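Local coordinates for Gp26 (Listeria phage P40, PDB 4JZ5), which probably cleaves the glycan strands of Listeria peptidoglycan, acting as the family 25 glycosyl hydrolase domain of the phage endolysin Ply40, at residues Y37-K41 with G68-M74; P75-Y79 with A109-F113. One frame throughout, in Å; residues are numbered along the deposited sequence.

Contact 1: residues Y37-K41 with G68-M74; sequences YSGLK and GLDKVGM
Tyr37 lays its ring flat against the backbone of Gly68, and this is the tight part of the contact. Gly68 CA stands 3.6 Å from the ring centroid and 13° off the ring normal, a CH-pi contact over the centre of one face. The backbones come correspondingly close, Tyr37 CA lying 5.9 Å from Gly68 CA. With CG anti to the carbonyl carbon (chi1 -58°), the ring reaches along the helix surface, and its hydroxyl is anchored by a hydrogen bond to Gln64 one turn earlier. The Leu69 side chain runs at about a right angle to that of Tyr37, its CD2 3.9 Å from Tyr37 CD1. Val72 CG2 lies 4.2 Å from Tyr37 CB, and Val72 CG1 3.8 Å from Ser38 N. Helix 62-72 ends here in a Schellman motif: Gly73 has positive phi, Met74 N bonds back to Leu69 O, and Gly73 N bonds to Asp70 O. Past this turn, Met74 curls back so that its CE methyl lies 3.7 Å from Leu40 CB, while also touching Val47 of strand 46-53. The other flank is looser and faces water. Lys41, bent at chi2 and chi3, slides past Val72 in the opposite direction, and Lys41 NZ donates a hydrogen bond to Val72 O at 2.8 Å, the nitrogen tilted 17° from the carbonyl plane; the bond to Gly73 O is weak. A positive charge there would probably be favoured by the helix dipole. One water also accepts from Lys41 NZ, while another joins Ser38 N to Lys71 NZ, accepting from both.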
loop_
_atom_site.group_PDB
_atom_site.type_symbol
_atom_site.label_atom_id
_atom_site.label_comp_id
_atom_site.label_asym_id
_atom_site.label_seq_id
_atom_site.Cartn_x
_atom_site.Cartn_y
_atom_site.Cartn_z
ATOM N N TYR A 37 -4.770 17.134 -4.786
ATOM C CA TYR A 37 -5.680 16.030 -4.516
ATOM C C TYR A 37 -6.902 16.064 -5.422
ATOM O O TYR A 37 -7.316 15.029 -5.957
ATOM C CB TYR A 37 -6.092 16.002 -3.027
ATOM C CG TYR A 37 -4.886 15.880 -2.126
ATOM C CD1 TYR A 37 -4.247 14.661 -1.928
ATOM C CD2 TYR A 37 -4.350 16.994 -1.526
ATOM C CE1 TYR A 37 -3.108 14.565 -1.138
ATOM C CE2 TYR A 37 -3.214 16.922 -0.731
ATOM C CZ TYR A 37 -2.589 15.703 -0.547
ATOM O OH TYR A 37 -1.451 15.668 0.223
ATOM N N SER A 38 -7.474 17.243 -5.625
ATOM C CA SER A 38 -8.634 17.351 -6.497
ATOM C C SER A 38 -8.301 16.931 -7.928
ATOM O O SER A 38 -9.175 16.444 -8.662
ATOM C CB SER A 38 -9.220 18.770 -6.451
ATOM O OG SER A 38 -8.347 19.731 -7.010
ATOM N N GLY A 39 -7.050 17.154 -8.333
ATOM C CA GLY A 39 -6.586 16.764 -9.654
ATOM C C GLY A 39 -6.471 15.263 -9.869
ATOM O O GLY A 39 -6.257 14.824 -11.000
ATOM N N LEU A 40 -6.615 14.480 -8.806
ATOM C CA LEU A 40 -6.615 13.027 -8.922
ATOM C C LEU A 40 -8.001 12.459 -9.227
ATOM O O LEU A 40 -8.131 11.307 -9.643
ATOM C CB LEU A 40 -6.150 12.412 -7.619
ATOM C CG LEU A 40 -4.784 12.844 -7.096
ATOM C CD1 LEU A 40 -4.480 12.146 -5.786
ATOM C CD2 LEU A 40 -3.681 12.555 -8.106
ATOM N N LYS A 41 -9.041 13.258 -9.021
ATOM C CA LYS A 41 -10.400 12.734 -9.020
ATOM C C LYS A 41 -10.850 12.210 -10.369
ATOM O O LYS A 41 -11.599 11.231 -10.434
ATOM C CB LYS A 41 -11.354 13.797 -8.501
ATOM C CG LYS A 41 -11.189 14.029 -7.022
ATOM C CD LYS A 41 -11.916 12.980 -6.189
ATOM C CE LYS A 41 -13.439 13.165 -6.213
ATOM N NZ LYS A 41 -14.141 12.214 -5.314
ATOM N N GLY A 68 -5.973 15.462 2.693
ATOM C CA GLY A 68 -6.179 15.898 1.325
ATOM C C GLY A 68 -7.100 14.978 0.555
ATOM O O GLY A 68 -7.933 15.419 -0.244
ATOM N N LEU A 69 -6.938 13.680 0.771
ATOM C CA LEU A 69 -7.781 12.708 0.106
ATOM C C LEU A 69 -9.201 12.752 0.691
ATOM O O LEU A 69 -10.180 12.717 -0.045
ATOM C CB LEU A 69 -7.149 11.323 0.244
ATOM C CG LEU A 69 -5.781 11.208 -0.440
ATOM C CD1 LEU A 69 -5.005 10.005 0.054
ATOM C CD2 LEU A 69 -5.921 11.151 -1.953
ATOM N N ASP A 70 -9.315 12.891 2.006
ATOM C CA ASP A 70 -10.625 13.016 2.631
ATOM C C ASP A 70 -11.364 14.262 2.125
ATOM O O ASP A 70 -12.569 14.213 1.864
ATOM C CB ASP A 70 -10.466 13.070 4.147
ATOM C CG ASP A 70 -11.788 13.058 4.875
ATOM O OD1 ASP A 70 -12.693 12.271 4.518
ATOM O OD2 ASP A 70 -11.921 13.845 5.815
ATOM N N LYS A 71 -10.653 15.374 1.987
ATOM C CA LYS A 71 -11.226 16.636 1.527
ATOM C C LYS A 71 -12.053 16.448 0.264
ATOM O O LYS A 71 -13.168 16.958 0.149
ATOM C CB LYS A 71 -10.059 17.624 1.260
ATOM C CG LYS A 71 -10.387 18.900 0.471
ATOM C CD LYS A 71 -9.145 19.809 0.273
ATOM C CE LYS A 71 -8.117 19.237 -0.704
ATOM N NZ LYS A 71 -6.974 20.171 -0.912
ATOM N N VAL A 72 -11.476 15.733 -0.698
ATOM C CA VAL A 72 -12.051 15.579 -2.028
ATOM C C VAL A 72 -12.832 14.285 -2.184
ATOM O O VAL A 72 -13.368 14.019 -3.263
ATOM C CB VAL A 72 -10.973 15.659 -3.140
ATOM C CG1 VAL A 72 -10.244 16.988 -3.066
ATOM C CG2 VAL A 72 -9.990 14.503 -3.064
ATOM N N GLY A 73 -12.933 13.486 -1.123
ATOM C CA GLY A 73 -13.669 12.236 -1.184
ATOM C C GLY A 73 -12.977 11.145 -1.986
ATOM O O GLY A 73 -13.650 10.284 -2.548
ATOM N N MET A 74 -11.648 11.158 -2.045
ATOM C CA MET A 74 -10.925 10.066 -2.700
ATOM C C MET A 74 -10.793 8.907 -1.731
ATOM O O MET A 74 -10.200 9.073 -0.670
ATOM C CB MET A 74 -9.542 10.527 -3.126
ATOM C CG MET A 74 -8.680 9.415 -3.694
ATOM S SD MET A 74 -9.219 8.732 -5.269
ATOM C CE MET A 74 -8.815 10.114 -6.354
HETATM O O HOH W 1 -6.938 19.501 -3.915
HETATM O O HOH W 2 -13.098 9.683 -5.893
#

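Contact 2: residues P75-Y79 with A109-F113; sequences PFGLY and AEPTF
Phe76 meets the 109-113 loop with both its ring and its carbonyl. Its CG sits between the backbone N and the carbonyl carbon (chi1 78°), a rotamer that brings the ring back alongside Pro111, with Phe76 CE2 3.8 Å from Pro111 CG. The Ala109 methyl lies in the ring plane at the edge, its CB 3.7 Å from Phe76 CZ. A water accepts from Phe76 N and donates to Glu110 O. On the carbonyl side, Thr112 N donates to Phe76 O at 2.9 Å with an N-H...O angle of 159°, and Pro111 CA adds a CA-H...O contact to that oxygen at 3.2 Å. At Gly77 the backbones approach closely, its CA 3.1 Å from Phe113 O. Leu78 N then donates to the same Phe113 O at 3.0 Å, in the carbonyl plane, while Leu78 CG packs 4.2 Å from Pro111 CB. The Thr112 N and Leu78 N bonds precede the parallel pairing of strands 76-81 and 114-117, consistent with the beta/alpha barrel of family 25. Strand 46-53 pairs with 76-81 through Val47, Ile49 and Ser51, helix 62-72 packs on Phe76 through Ala66 and Leu69, and helix 87-106 meets Leu78 and Pro111 through Cys104.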
loop_
_atom_site.group_PDB
_atom_site.type_symbol
_atom_site.label_atom_id
_atom_site.label_comp_id
_atom_site.label_asym_id
_atom_site.label_seq_id
_atom_site.Cartn_x
_atom_site.Cartn_y
_atom_site.Cartn_z
ATOM N N PRO A 75 -11.309 7.726 -2.091
ATOM C CA PRO A 75 -11.107 6.582 -1.195
ATOM C C PRO A 75 -9.626 6.239 -1.095
ATOM O O PRO A 75 -8.883 6.351 -2.067
ATOM C CB PRO A 75 -11.918 5.462 -1.852
ATOM C CG PRO A 75 -12.063 5.861 -3.264
ATOM C CD PRO A 75 -12.080 7.362 -3.293
ATOM N N PHE A 76 -9.194 5.837 0.093
ATOM C CA PHE A 76 -7.794 5.563 0.291
ATOM C C PHE A 76 -7.549 4.522 1.364
ATOM O O PHE A 76 -8.401 4.191 2.172
ATOM C CB PHE A 76 -7.023 6.876 0.591
ATOM C CG PHE A 76 -7.169 7.375 2.003
ATOM C CD1 PHE A 76 -8.259 8.140 2.370
ATOM C CD2 PHE A 76 -6.205 7.085 2.963
ATOM C CE1 PHE A 76 -8.401 8.603 3.666
ATOM C CE2 PHE A 76 -6.334 7.555 4.260
ATOM C CZ PHE A 76 -7.443 8.316 4.609
ATOM N N GLY A 77 -6.337 4.004 1.329
ATOM C CA GLY A 77 -5.834 3.056 2.298
ATOM C C GLY A 77 -4.433 3.418 2.744
ATOM O O GLY A 77 -3.865 4.414 2.300
ATOM N N LEU A 78 -3.851 2.583 3.601
ATOM C CA LEU A 78 -2.518 2.819 4.167
ATOM C C LEU A 78 -1.611 1.635 3.919
ATOM O O LEU A 78 -2.081 0.491 3.934
ATOM C CB LEU A 78 -2.562 2.984 5.686
ATOM C CG LEU A 78 -3.517 4.027 6.249
ATOM C CD1 LEU A 78 -3.398 4.048 7.763
ATOM C CD2 LEU A 78 -3.322 5.411 5.681
ATOM N N TYR A 79 -0.314 1.881 3.746
ATOM C CA TYR A 79 0.654 0.798 3.734
ATOM C C TYR A 79 1.815 1.117 4.664
ATOM O O TYR A 79 2.318 2.236 4.710
ATOM C CB TYR A 79 1.149 0.476 2.304
ATOM C CG TYR A 79 2.155 1.445 1.706
ATOM C CD1 TYR A 79 3.522 1.268 1.902
ATOM C CD2 TYR A 79 1.750 2.508 0.906
ATOM C CE1 TYR A 79 4.456 2.124 1.346
ATOM C CE2 TYR A 79 2.685 3.382 0.345
ATOM C CZ TYR A 79 4.034 3.171 0.565
ATOM O OH TYR A 79 4.981 4.017 0.035
ATOM N N ALA A 109 -10.837 11.159 8.712
ATOM C CA ALA A 109 -10.669 10.394 7.492
ATOM C C ALA A 109 -10.975 8.922 7.774
ATOM O O ALA A 109 -11.014 8.478 8.940
ATOM C CB ALA A 109 -9.274 10.583 6.954
ATOM N N GLU A 110 -11.252 8.169 6.722
ATOM C CA GLU A 110 -11.632 6.781 6.883
ATOM C C GLU A 110 -10.912 5.893 5.871
ATOM O O GLU A 110 -11.432 5.626 4.795
ATOM C CB GLU A 110 -13.150 6.633 6.737
ATOM C CG GLU A 110 -13.960 7.452 7.754
ATOM C CD GLU A 110 -13.906 6.896 9.172
ATOM O OE1 GLU A 110 -13.379 5.778 9.364
ATOM O OE2 GLU A 110 -14.394 7.587 10.099
ATOM N N PRO A 111 -9.725 5.400 6.225
ATOM C CA PRO A 111 -9.066 4.445 5.324
ATOM C C PRO A 111 -9.877 3.166 5.201
ATOM O O PRO A 111 -10.478 2.735 6.195
ATOM C CB PRO A 111 -7.741 4.156 6.036
ATOM C CG PRO A 111 -7.564 5.272 7.055
ATOM C CD PRO A 111 -8.968 5.611 7.468
ATOM N N THR A 112 -9.897 2.557 4.026
ATOM C CA THR A 112 -10.721 1.372 3.814
ATOM C C THR A 112 -9.933 0.091 3.603
ATOM O O THR A 112 -10.520 -0.961 3.416
ATOM C CB THR A 112 -11.659 1.551 2.623
ATOM O OG1 THR A 112 -10.892 1.835 1.462
ATOM C CG2 THR A 112 -12.649 2.694 2.880
ATOM N N PHE A 113 -8.607 0.160 3.629
ATOM C CA PHE A 113 -7.778 -1.017 3.393
ATOM C C PHE A 113 -6.403 -0.714 3.951
ATOM O O PHE A 113 -5.960 0.440 3.913
ATOM C CB PHE A 113 -7.696 -1.337 1.887
ATOM C CG PHE A 113 -7.822 -2.799 1.560
ATOM C CD1 PHE A 113 -6.743 -3.664 1.713
ATOM C CD2 PHE A 113 -9.018 -3.309 1.099
ATOM C CE1 PHE A 113 -6.869 -5.011 1.402
ATOM C CE2 PHE A 113 -9.141 -4.645 0.781
ATOM C CZ PHE A 113 -8.073 -5.498 0.936
HETATM O O HOH W 3 -11.403 6.362 2.165
#

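How the contacts relate
Following the chain from strand 25-28, the 37-41 loop comes first, and contact 1 closes a loop of 26 residues holding strands 46-53 and 57-58 and the first half of helix 62-72. Contact 2 starts immediately after Met74 and closes a second loop of 29 residues around helix 87-106. The two are therefore in series, neither nested nor crossed, with centres about 12 Å apart. Helix 62-72 and strand 76-81 join them: Leu69 CD1 of contact 1 packs 3.8 Å from Phe76 CB of contact 2, and Asp70 CG lies 3.9 Å from Ala109 CA. Contact 1 thus fastens the loop before strand 46-53 to a helix end, whereas contact 2 starts the pairing with strand 114-117.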